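Long-range contacts in 2-aminomuconate 6-semialdehyde dehydrogenase (Burkholderia cenocepacia, PDB 4U3W), which probably oxidises 2-aminomuconate 6-semialdehyde to 2-aminomuconate with a nicotinamide coenzyme, as a member of the aldehyde dehydrogenase family: residues E153-T159 with T498-I504; N128-F132 with T180-P185; A71-R77 with L187-C192; I246-S252 with E268-G274. One frame throughout, in Å; residues are numbered along the deposited sequence.

How the interactions relate
From the N terminus, helix residues 71-77 open interaction 3, which closes at 187-192. Nested in that loop is interaction 2, running from 128-132 to 180-185 on the same helix, 175-188. The two touch, Phe-132 packing on Ala-188. Interaction 1 opens inside both loops at 153-159 and crosses both, since it closes only at 498-504. Interaction 4, between 246-252 and 268-274, follows interactions 2 and 3 in series and nests inside interaction 1. Lys-182 of helix 175-188 reaches its strands. Interactions 1 and 4 belong to the same branched sheet, with centres about 34 Å apart; interaction 2 packs two helices, and interaction 3 fastens a helix end to the turn that leads into strand 192-196 of that sheet.

Interaction 1 of 4, residues E153-T159 with T498-I504; sequences ELINYVT and TNVCVRI
Val-500 lies over one face of the Tyr-157 ring, its CB 3.7 Å above the plane toward the rim and its CG1 3.4 Å from Tyr-157 OH. The two belong to an antiparallel strand pair of the kind that builds the oligomerisation arm of aldehyde dehydrogenases. Tyr-157 has its CG wedged between its own N and carbonyl carbon (chi1 53°), a rotamer that lays the ring alongside the neighbouring valine. Ile-155 and Val-502 run side by side on this same face of the sheet, with CG1 of Ile-155 3.8 Å from CB of Val-502.

Asn-156, Asn-499, Cys-501 and Leu-154 share the opposite face. There Asn-499 ND2 donates to Asn-156 OD1 at 3.2 Å, the two amide planes being nearly parallel (12° apart), while Asn-499 OD1 is buried without a partner. The sulfur of Cys-501 rests against Leu-154 CD2 at 3.8 Å.

What positions Asn-156 comes from the other side of its strand, where its ND2 is bound by Thr-146 OG1 and Phe-144 O. Farther out, residues 499-502 pair in parallel with a strand of the second subunit, whose His-449 is hydrogen-bonded to the hydroxyl of Tyr-157, and the tyrosine ring stacks on Tyr-143 of the fourth subunit. An intrachain strand pair thus becomes part of a sheet that runs on into the second subunit. Seven backbone hydrogen bonds hold its two strands in register, and the last of them, from Ile-504 N to Glu-153 O, is 2.9 Å long and nearly straight at 175°.

Interaction 2 of 4, residues N128-F132 with T180-P185; sequences NFRTF and TWKVAP
Two first torsions bring Asn-128 and Thr-180 together. In Asn-128 the CG stands anti to the carbonyl carbon (chi1 -78°), which sends the amide across to the other helix, and in Thr-180 the OG1 sits between N and carbonyl carbon (chi1 60°), ready to receive it. Asn-128 ND2 donates to Thr-180 OG1 at 2.9 Å along a nearly straight line, with the hydroxyl oxygen lying in the amide plane. That oxygen also hydrogen-bonds to Leu-176 O and Leu-177 O, leaving the hydroxyl proton directed toward its own helix.

Around this polar point the contact is aromatic and apolar. Ala-184 CB lies 3.7 Å above one face of the Phe-129 ring, toward its rim, and Thr-180 CG2 comes within 3.4 Å of Phe-129 CE2. Pro-185 covers the neighbouring ring more squarely, in a CH-pi contact, its CB 3.8 Å above the centre of Phe-132, while CZ3 of Trp-181 meets the edge of that phenyl group. Helix 81-96 lies against Phe-129 as well. The axes of the two short segments pass 8.7 Å apart at 34°, with Ala-184 as the small residue between two phenylalanines: close packing of helices running in the same general direction inside an aldehyde dehydrogenase fold.

Interaction 3 of 4, residues A71-R77 with L187-C192; sequences AQKAGWR and LAMGNC
The indole of Trp-76 is approached obliquely by the backbone of 187-192, Gly-190 O lying 3.1 Å from its CD1, while Gln-72 NE2 of its own helix sits at the ring edge, in plane. Trp-87 meets the indole from outside the contact. The opposing segment contains the Schellman motif that ends helix 175-188: Gly-190, with positive phi (85°), is the C-prime residue, Asn-191 N returns to Ala-186 O, and Gly-190 N to Leu-187 O.

The second flat group, the amide of Gln-72, grips this turn with both N-H bonds of one nitrogen. NE2 donates to Gly-190 O at 2.9 Å, on a lone pair in the carbonyl plane, and to Cys-192 SG at 3.3 Å in an almost straight bond (172°). Both acceptors lie within a few degrees of the amide plane, an arrangement that fixes its rotation. The side chain reaches them by bending at chi2 (-71°). Trp-76 adds a lesser grip, a weak, bent hydrogen bond from NE1 to Asn-191 O, 2.9 Å.

Near the end of helix 58-76, residues 72-76 form a wider, pi-type turn. Across from it, Asn-191 is tied by its side chain to Tyr-494 O, Ala-186 O and Gly-164 N. Cys-192 then enters the sheet through backbone bonds to Gly-164 and Ile-166 of strand 153-169. The contact therefore fastens one helix end to a helix-to-strand connection. The Cys-192 sulfur also touches Ala-71, SG to CB 3.7 Å.

Interaction 4 of 4, residues I246-S252 with E268-G274; sequences ITFTGES and EVSFELG
Thr-249 OG1 is gripped twice: it donates to Glu-272 OE1 at 2.8 Å and is also hydrogen-bonded by Lys-182 NZ, from helix 175-188. The hydroxyl meets OE1 from above the carboxylate plane, 41° out of it. With OG1 anti to the carbonyl carbon (chi1 -59°), the oxygen is set beside the backbone N of Thr-249, over the face where the Glu-272 carboxylate also stands. The other carboxylate oxygen, OE2, is taken by Trp-181 NE1, and Lys-182 NZ extends to Thr-247 OG1 as well.

Beneath this network the strands run parallel, with residues 246-249 paired one to one with 269-272. They are the two strands of a beta-alpha-beta unit whose connecting helix, 252-261, covers the face bearing Ile-246, Phe-248 and Phe-271. On that face CB of Phe-248 touches Phe-271 CD1 at 3.8 Å, and at the edge of the Phe-248 ring CE2 meets Leu-273 CD2 at 3.6 Å.

Past the strands the contact continues through the turn. Gly-250 N donates to Glu-272 O at 2.9 Å, and Ser-252 OG, at the start of the helix, accepts Gly-274 N at 3.0 Å while also bonding to Leu-479 O. Residues 272-274 carry the Glu-Leu-Gly sequence characteristic of aldehyde dehydrogenases. The chemistry is consistent with a carboxylate held in this orientation in the model: one oxygen is bound by a threonine hydroxyl and the other by an indole N-H, while Lys-182 probably steadies the threonine as a second-shell partner, its own ion pair with Glu-272 being long and weak.

Interaction 1 of 4, residues E153-T159 with T498-I504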
# COMPACT_ATOMS: atom_id res chain seq x y z
N GLU A 153 10.16 -1.92 23.13
CA GLU A 153 9.61 -1.44 21.85
C GLU A 153 10.67 -1.57 20.77
O GLU A 153 11.88 -1.40 21.02
CB GLU A 153 9.09 0.02 21.93
CG GLU A 153 8.36 0.46 20.60
CD GLU A 153 7.84 1.91 20.56
OE1 GLU A 153 7.85 2.58 21.62
OE2 GLU A 153 7.47 2.38 19.44
N LEU A 154 10.23 -1.92 19.58
CA LEU A 154 11.16 -2.15 18.49
C LEU A 154 10.58 -1.51 17.26
O LEU A 154 9.36 -1.37 17.15
CB LEU A 154 11.42 -3.64 18.26
CG LEU A 154 11.78 -4.45 19.51
CD1 LEU A 154 10.56 -5.15 20.15
CD2 LEU A 154 12.91 -5.41 19.15
N ILE A 155 11.44 -1.11 16.34
CA ILE A 155 10.96 -0.69 15.05
C ILE A 155 11.43 -1.72 14.01
O ILE A 155 12.52 -2.32 14.15
CB ILE A 155 11.46 0.74 14.69
CG1 ILE A 155 12.99 0.82 14.70
CG2 ILE A 155 10.87 1.77 15.70
CD1 ILE A 155 13.52 2.18 14.25
N ASN A 156 10.61 -1.93 12.99
CA ASN A 156 10.92 -2.82 11.88
C ASN A 156 10.86 -2.06 10.59
O ASN A 156 9.90 -1.31 10.37
CB ASN A 156 9.92 -3.99 11.76
CG ASN A 156 9.78 -4.80 13.03
OD1 ASN A 156 10.39 -5.89 13.17
ND2 ASN A 156 8.94 -4.31 13.96
N TYR A 157 11.84 -2.21 9.72
CA TYR A 157 11.59 -1.77 8.37
C TYR A 157 12.12 -2.77 7.33
O TYR A 157 13.12 -3.50 7.59
CB TYR A 157 12.17 -0.38 8.14
CG TYR A 157 13.64 -0.31 8.52
CD1 TYR A 157 14.04 0.06 9.80
CD2 TYR A 157 14.60 -0.58 7.58
CE1 TYR A 157 15.43 0.09 10.16
CE2 TYR A 157 16.02 -0.52 7.91
CZ TYR A 157 16.40 -0.17 9.20
OH TYR A 157 17.77 -0.12 9.47
N VAL A 158 11.46 -2.81 6.18
CA VAL A 158 11.78 -3.82 5.20
C VAL A 158 12.63 -3.27 4.07
O VAL A 158 12.20 -2.37 3.37
CB VAL A 158 10.51 -4.45 4.60
CG1 VAL A 158 10.92 -5.54 3.57
CG2 VAL A 158 9.71 -5.06 5.74
N THR A 159 13.88 -3.77 3.95
CA THR A 159 14.80 -3.33 2.91
C THR A 159 14.84 -4.36 1.77
O THR A 159 14.43 -5.50 1.94
CB THR A 159 16.23 -3.14 3.43
OG1 THR A 159 16.81 -4.43 3.76
CG2 THR A 159 16.24 -2.24 4.67
N THR A 498 14.75 -7.96 3.37
CA THR A 498 15.27 -8.13 4.72
C THR A 498 14.44 -7.29 5.67
O THR A 498 14.24 -6.11 5.42
CB THR A 498 16.76 -7.72 4.84
OG1 THR A 498 17.56 -8.52 3.97
CG2 THR A 498 17.29 -7.90 6.37
N ASN A 499 13.91 -7.93 6.70
CA ASN A 499 13.28 -7.19 7.79
C ASN A 499 14.36 -6.84 8.84
O ASN A 499 15.02 -7.75 9.36
CB ASN A 499 12.15 -8.01 8.41
CG ASN A 499 11.35 -7.21 9.45
OD1 ASN A 499 10.76 -6.17 9.13
ND2 ASN A 499 11.35 -7.68 10.69
N VAL A 500 14.60 -5.55 9.04
CA VAL A 500 15.55 -5.06 10.03
C VAL A 500 14.75 -4.62 11.27
O VAL A 500 13.87 -3.73 11.16
CB VAL A 500 16.41 -3.90 9.51
CG1 VAL A 500 17.28 -3.29 10.65
CG2 VAL A 500 17.21 -4.30 8.27
N CYS A 501 15.03 -5.26 12.40
CA CYS A 501 14.28 -5.11 13.63
C CYS A 501 15.18 -4.54 14.72
O CYS A 501 16.09 -5.22 15.18
CB CYS A 501 13.69 -6.47 14.06
SG CYS A 501 12.65 -6.41 15.54
N VAL A 502 14.91 -3.30 15.14
CA VAL A 502 15.79 -2.55 16.01
C VAL A 502 15.13 -2.24 17.36
O VAL A 502 14.08 -1.58 17.40
CB VAL A 502 16.21 -1.17 15.36
CG1 VAL A 502 17.12 -0.41 16.31
CG2 VAL A 502 16.86 -1.35 13.96
N ARG A 503 15.74 -2.69 18.45
CA ARG A 503 15.18 -2.38 19.77
C ARG A 503 15.43 -0.91 20.07
O ARG A 503 16.52 -0.44 19.79
CB ARG A 503 15.82 -3.27 20.86
CG ARG A 503 15.24 -2.92 22.23
CD ARG A 503 15.66 -3.90 23.33
NE ARG A 503 15.02 -3.46 24.58
CZ ARG A 503 15.40 -3.80 25.82
NH1 ARG A 503 16.43 -4.62 26.02
NH2 ARG A 503 14.72 -3.31 26.85
N ILE A 504 14.43 -0.16 20.54
CA ILE A 504 14.71 1.25 20.85
C ILE A 504 14.39 1.57 22.32
O ILE A 504 14.69 2.67 22.80
CB ILE A 504 13.92 2.23 19.92
CG1 ILE A 504 12.41 2.07 20.08
CG2 ILE A 504 14.33 1.98 18.43
CD1 ILE A 504 11.52 3.20 19.42

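Interaction 2 of 4, residues N128-F132 with T180-P185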
# COMPACT_ATOMS: atom_id res chain seq x y z
N ASN A 128 9.52 -1.43 -21.76
CA ASN A 128 9.88 -2.24 -20.58
C ASN A 128 10.97 -1.56 -19.77
O ASN A 128 10.87 -1.49 -18.54
CB ASN A 128 10.35 -3.64 -20.95
CG ASN A 128 9.20 -4.58 -21.30
OD1 ASN A 128 8.08 -4.40 -20.82
ND2 ASN A 128 9.46 -5.57 -22.19
N PHE A 129 12.00 -1.05 -20.47
CA PHE A 129 13.09 -0.38 -19.75
C PHE A 129 12.58 0.92 -19.07
O PHE A 129 12.89 1.14 -17.89
CB PHE A 129 14.26 -0.08 -20.69
CG PHE A 129 15.13 -1.30 -20.95
CD1 PHE A 129 16.05 -1.73 -20.01
CD2 PHE A 129 14.97 -2.04 -22.12
CE1 PHE A 129 16.81 -2.89 -20.25
CE2 PHE A 129 15.77 -3.19 -22.35
CZ PHE A 129 16.66 -3.59 -21.40
N ARG A 130 11.76 1.72 -19.77
CA ARG A 130 11.30 3.00 -19.19
C ARG A 130 10.35 2.77 -18.02
O ARG A 130 10.38 3.49 -17.01
CB ARG A 130 10.61 3.88 -20.25
CG ARG A 130 11.53 4.11 -21.45
CD ARG A 130 11.39 5.51 -21.98
NE ARG A 130 11.98 5.67 -23.30
CZ ARG A 130 13.21 6.14 -23.50
NH1 ARG A 130 13.99 6.49 -22.46
NH2 ARG A 130 13.64 6.29 -24.75
N THR A 131 9.53 1.74 -18.15
CA THR A 131 8.58 1.42 -17.10
C THR A 131 9.23 1.03 -15.80
O THR A 131 8.89 1.53 -14.73
CB THR A 131 7.64 0.30 -17.55
OG1 THR A 131 6.75 0.84 -18.50
CG2 THR A 131 6.82 -0.23 -16.37
N PHE A 132 10.16 0.09 -15.86
CA PHE A 132 10.80 -0.32 -14.63
C PHE A 132 11.76 0.73 -14.12
O PHE A 132 12.01 0.77 -12.92
CB PHE A 132 11.51 -1.68 -14.80
CG PHE A 132 10.53 -2.83 -14.87
CD1 PHE A 132 9.83 -3.22 -13.74
CD2 PHE A 132 10.21 -3.42 -16.08
CE1 PHE A 132 8.87 -4.24 -13.81
CE2 PHE A 132 9.26 -4.43 -16.16
CZ PHE A 132 8.60 -4.85 -15.01
N THR A 180 13.49 -8.44 -22.77
CA THR A 180 13.58 -7.21 -21.98
C THR A 180 12.60 -7.18 -20.80
O THR A 180 12.86 -6.49 -19.81
CB THR A 180 13.31 -5.97 -22.84
OG1 THR A 180 11.99 -6.07 -23.41
CG2 THR A 180 14.37 -5.86 -23.95
N TRP A 181 11.48 -7.89 -20.94
CA TRP A 181 10.53 -8.04 -19.87
C TRP A 181 11.23 -8.60 -18.60
O TRP A 181 10.85 -8.26 -17.48
CB TRP A 181 9.42 -8.98 -20.35
CG TRP A 181 8.44 -9.42 -19.32
CD1 TRP A 181 8.18 -10.72 -18.94
CD2 TRP A 181 7.55 -8.59 -18.54
NE1 TRP A 181 7.19 -10.74 -17.97
CE2 TRP A 181 6.80 -9.45 -17.70
CE3 TRP A 181 7.34 -7.21 -18.46
CZ2 TRP A 181 5.83 -8.97 -16.80
CZ3 TRP A 181 6.38 -6.73 -17.55
CH2 TRP A 181 5.64 -7.61 -16.73
N LYS A 182 12.28 -9.42 -18.80
CA LYS A 182 13.08 -9.95 -17.67
C LYS A 182 14.36 -9.14 -17.40
O LYS A 182 14.70 -8.86 -16.23
CB LYS A 182 13.50 -11.42 -17.93
CG LYS A 182 12.35 -12.34 -18.30
CD LYS A 182 11.23 -12.24 -17.27
CE LYS A 182 10.09 -13.25 -17.54
NZ LYS A 182 10.74 -14.63 -17.69
N VAL A 183 15.06 -8.76 -18.46
CA VAL A 183 16.32 -8.03 -18.26
C VAL A 183 16.07 -6.69 -17.52
O VAL A 183 16.81 -6.32 -16.59
CB VAL A 183 17.04 -7.76 -19.62
CG1 VAL A 183 18.33 -6.91 -19.46
CG2 VAL A 183 17.38 -9.09 -20.31
N ALA A 184 15.00 -5.98 -17.89
CA ALA A 184 14.81 -4.64 -17.30
C ALA A 184 14.54 -4.66 -15.78
O ALA A 184 15.22 -3.95 -15.06
CB ALA A 184 13.70 -3.84 -18.08
N PRO A 185 13.56 -5.46 -15.28
CA PRO A 185 13.42 -5.49 -13.82
C PRO A 185 14.66 -6.09 -13.15
O PRO A 185 15.02 -5.64 -12.05
CB PRO A 185 12.15 -6.38 -13.58
CG PRO A 185 12.05 -7.21 -14.85
CD PRO A 185 12.49 -6.23 -15.94

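Interaction 3 of 4, residues A71-R77 with L187-C192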
# COMPACT_ATOMS: atom_id res chain seq x y z
N ALA A 71 31.06 -8.47 -10.77
CA ALA A 71 30.45 -7.15 -11.04
C ALA A 71 29.51 -6.70 -9.91
O ALA A 71 29.39 -5.49 -9.61
CB ALA A 71 29.71 -7.19 -12.42
N GLN A 72 28.83 -7.65 -9.27
CA GLN A 72 28.09 -7.32 -8.06
C GLN A 72 28.99 -6.61 -7.01
O GLN A 72 28.71 -5.48 -6.56
CB GLN A 72 27.52 -8.60 -7.43
CG GLN A 72 26.23 -9.08 -8.05
CD GLN A 72 25.03 -8.15 -7.70
OE1 GLN A 72 24.51 -8.20 -6.61
NE2 GLN A 72 24.59 -7.34 -8.68
N LYS A 73 30.10 -7.26 -6.66
CA LYS A 73 30.97 -6.74 -5.63
C LYS A 73 31.76 -5.52 -6.11
O LYS A 73 32.19 -4.71 -5.31
CB LYS A 73 31.92 -7.84 -5.13
CG LYS A 73 31.18 -9.13 -4.79
CD LYS A 73 32.10 -10.25 -4.36
CE LYS A 73 31.64 -11.58 -4.99
NZ LYS A 73 32.65 -12.69 -4.88
N ALA A 74 31.98 -5.39 -7.42
CA ALA A 74 32.73 -4.24 -7.90
C ALA A 74 31.89 -2.96 -7.84
O ALA A 74 32.38 -1.88 -8.19
CB ALA A 74 33.23 -4.46 -9.31
N GLY A 75 30.64 -3.07 -7.42
CA GLY A 75 29.90 -1.87 -7.11
C GLY A 75 28.50 -1.75 -7.70
O GLY A 75 27.76 -0.86 -7.32
N TRP A 76 28.15 -2.63 -8.63
CA TRP A 76 26.80 -2.57 -9.21
C TRP A 76 25.77 -2.82 -8.13
O TRP A 76 24.64 -2.27 -8.16
CB TRP A 76 26.62 -3.59 -10.32
CG TRP A 76 25.22 -3.52 -10.96
CD1 TRP A 76 24.20 -4.40 -10.80
CD2 TRP A 76 24.71 -2.47 -11.81
NE1 TRP A 76 23.08 -4.00 -11.53
CE2 TRP A 76 23.38 -2.83 -12.17
CE3 TRP A 76 25.26 -1.29 -12.34
CZ2 TRP A 76 22.58 -2.04 -13.03
CZ3 TRP A 76 24.46 -0.51 -13.21
CH2 TRP A 76 23.14 -0.89 -13.54
N ARG A 77 26.16 -3.65 -7.16
CA ARG A 77 25.31 -3.96 -6.01
C ARG A 77 24.97 -2.69 -5.19
O ARG A 77 23.88 -2.59 -4.60
CB ARG A 77 26.00 -5.01 -5.13
CG ARG A 77 25.24 -5.44 -3.90
CD ARG A 77 26.15 -6.29 -3.02
NE ARG A 77 27.35 -5.56 -2.61
CZ ARG A 77 28.46 -6.13 -2.12
NH1 ARG A 77 28.53 -7.45 -1.98
NH2 ARG A 77 29.50 -5.38 -1.77
N LEU A 187 17.82 -5.71 -13.90
CA LEU A 187 18.83 -4.66 -13.77
C LEU A 187 18.30 -3.54 -12.85
O LEU A 187 19.08 -2.92 -12.12
CB LEU A 187 19.22 -4.09 -15.13
CG LEU A 187 19.95 -5.03 -16.09
CD1 LEU A 187 20.19 -4.33 -17.43
CD2 LEU A 187 21.32 -5.52 -15.51
N ALA A 188 17.00 -3.29 -12.93
CA ALA A 188 16.39 -2.22 -12.10
C ALA A 188 16.61 -2.46 -10.60
O ALA A 188 16.78 -1.51 -9.81
CB ALA A 188 14.85 -2.13 -12.42
N MET A 189 16.55 -3.73 -10.20
CA MET A 189 16.73 -4.08 -8.80
C MET A 189 18.21 -4.32 -8.42
O MET A 189 18.49 -4.75 -7.31
CB MET A 189 15.94 -5.34 -8.41
CG MET A 189 14.49 -5.26 -8.62
SD MET A 189 13.72 -3.63 -8.22
CE MET A 189 13.87 -3.58 -6.45
N GLY A 190 19.13 -3.98 -9.30
CA GLY A 190 20.54 -3.95 -8.95
C GLY A 190 21.20 -5.30 -9.09
O GLY A 190 22.31 -5.49 -8.56
N ASN A 191 20.53 -6.24 -9.77
CA ASN A 191 21.19 -7.54 -10.07
C ASN A 191 22.12 -7.46 -11.26
O ASN A 191 21.94 -6.60 -12.13
CB ASN A 191 20.18 -8.64 -10.38
CG ASN A 191 19.17 -8.82 -9.30
OD1 ASN A 191 19.45 -9.45 -8.27
ND2 ASN A 191 17.94 -8.26 -9.50
N CYS A 192 23.06 -8.42 -11.36
CA CYS A 192 23.69 -8.68 -12.62
C CYS A 192 22.93 -9.81 -13.34
O CYS A 192 22.17 -10.57 -12.73
CB CYS A 192 25.18 -9.08 -12.44
SG CYS A 192 26.07 -7.64 -11.64

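Interaction 4 of 4, residues I246-S252 with E268-G274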
# COMPACT_ATOMS: atom_id res chain seq x y z
N ILE A 246 16.52 -18.24 -11.44
CA ILE A 246 16.28 -18.48 -12.85
C ILE A 246 14.89 -17.90 -13.17
O ILE A 246 13.94 -18.21 -12.47
CB ILE A 246 16.26 -19.97 -13.23
CG1 ILE A 246 17.65 -20.58 -13.08
CG2 ILE A 246 15.82 -20.16 -14.71
CD1 ILE A 246 18.64 -20.04 -14.16
N THR A 247 14.80 -17.07 -14.20
CA THR A 247 13.48 -16.64 -14.71
C THR A 247 13.41 -17.26 -16.07
O THR A 247 14.42 -17.39 -16.81
CB THR A 247 13.31 -15.10 -14.70
OG1 THR A 247 11.95 -14.76 -15.07
CG2 THR A 247 14.27 -14.46 -15.69
N PHE A 248 12.24 -17.80 -16.37
CA PHE A 248 12.13 -18.61 -17.56
C PHE A 248 10.73 -18.41 -18.15
O PHE A 248 9.77 -18.38 -17.41
CB PHE A 248 12.39 -20.09 -17.24
CG PHE A 248 12.04 -21.01 -18.39
CD1 PHE A 248 12.87 -21.12 -19.51
CD2 PHE A 248 10.85 -21.77 -18.37
CE1 PHE A 248 12.51 -21.96 -20.59
CE2 PHE A 248 10.50 -22.63 -19.43
CZ PHE A 248 11.32 -22.72 -20.54
N THR A 249 10.64 -18.24 -19.46
CA THR A 249 9.33 -18.23 -20.14
C THR A 249 9.41 -19.31 -21.22
O THR A 249 10.34 -19.30 -22.02
CB THR A 249 9.03 -16.85 -20.75
OG1 THR A 249 9.03 -15.85 -19.70
CG2 THR A 249 7.63 -16.81 -21.48
N GLY A 250 8.47 -20.26 -21.23
CA GLY A 250 8.50 -21.29 -22.26
C GLY A 250 7.65 -22.51 -21.94
O GLY A 250 6.69 -22.42 -21.18
N GLU A 251 8.02 -23.68 -22.48
CA GLU A 251 7.15 -24.84 -22.28
C GLU A 251 7.12 -25.30 -20.82
O GLU A 251 8.14 -25.21 -20.10
CB GLU A 251 7.60 -26.03 -23.14
CG GLU A 251 7.31 -25.94 -24.59
CD GLU A 251 7.77 -27.24 -25.26
OE1 GLU A 251 7.08 -28.26 -25.12
OE2 GLU A 251 8.88 -27.24 -25.83
N SER A 252 5.96 -25.80 -20.38
CA SER A 252 5.78 -26.29 -19.02
C SER A 252 6.76 -27.44 -18.68
O SER A 252 7.27 -27.51 -17.55
CB SER A 252 4.33 -26.74 -18.78
OG SER A 252 3.42 -25.63 -18.84
N GLU A 268 15.90 -19.25 -6.36
CA GLU A 268 14.61 -18.69 -6.73
C GLU A 268 14.27 -19.01 -8.18
O GLU A 268 15.16 -19.18 -9.03
CB GLU A 268 14.59 -17.18 -6.51
CG GLU A 268 14.04 -16.80 -5.16
CD GLU A 268 12.52 -16.93 -5.17
OE1 GLU A 268 12.00 -17.63 -6.08
OE2 GLU A 268 11.86 -16.33 -4.30
N VAL A 269 12.98 -19.13 -8.44
CA VAL A 269 12.47 -19.39 -9.77
C VAL A 269 11.24 -18.54 -10.05
O VAL A 269 10.38 -18.37 -9.18
CB VAL A 269 12.10 -20.89 -9.98
CG1 VAL A 269 13.36 -21.77 -10.22
CG2 VAL A 269 11.31 -21.40 -8.79
N SER A 270 11.16 -18.05 -11.28
CA SER A 270 9.95 -17.41 -11.79
C SER A 270 9.63 -17.98 -13.17
O SER A 270 10.42 -17.86 -14.11
CB SER A 270 10.12 -15.87 -11.85
OG SER A 270 8.89 -15.21 -12.26
N PHE A 271 8.45 -18.58 -13.30
CA PHE A 271 8.09 -19.29 -14.55
C PHE A 271 6.83 -18.76 -15.22
O PHE A 271 5.83 -18.58 -14.56
CB PHE A 271 7.86 -20.80 -14.29
CG PHE A 271 9.06 -21.53 -13.83
CD1 PHE A 271 10.35 -21.13 -14.19
CD2 PHE A 271 8.91 -22.65 -13.02
CE1 PHE A 271 11.46 -21.87 -13.75
CE2 PHE A 271 10.01 -23.38 -12.57
CZ PHE A 271 11.30 -22.99 -12.94
N GLU A 272 6.89 -18.55 -16.53
CA GLU A 272 5.69 -18.27 -17.31
C GLU A 272 5.63 -19.36 -18.39
O GLU A 272 6.49 -19.39 -19.29
CB GLU A 272 5.77 -16.88 -17.93
CG GLU A 272 5.78 -15.75 -16.88
CD GLU A 272 6.41 -14.43 -17.38
OE1 GLU A 272 6.89 -14.37 -18.55
OE2 GLU A 272 6.37 -13.43 -16.62
N LEU A 273 4.68 -20.29 -18.26
CA LEU A 273 4.82 -21.57 -18.98
C LEU A 273 3.68 -21.73 -20.03
O LEU A 273 3.22 -20.72 -20.60
CB LEU A 273 4.86 -22.73 -17.99
CG LEU A 273 6.00 -22.65 -16.93
CD1 LEU A 273 5.94 -23.79 -15.94
CD2 LEU A 273 7.39 -22.57 -17.57
N GLY A 274 3.24 -22.96 -20.30
CA GLY A 274 2.28 -23.15 -21.39
C GLY A 274 0.86 -22.73 -21.04
O GLY A 274 0.57 -22.36 -19.88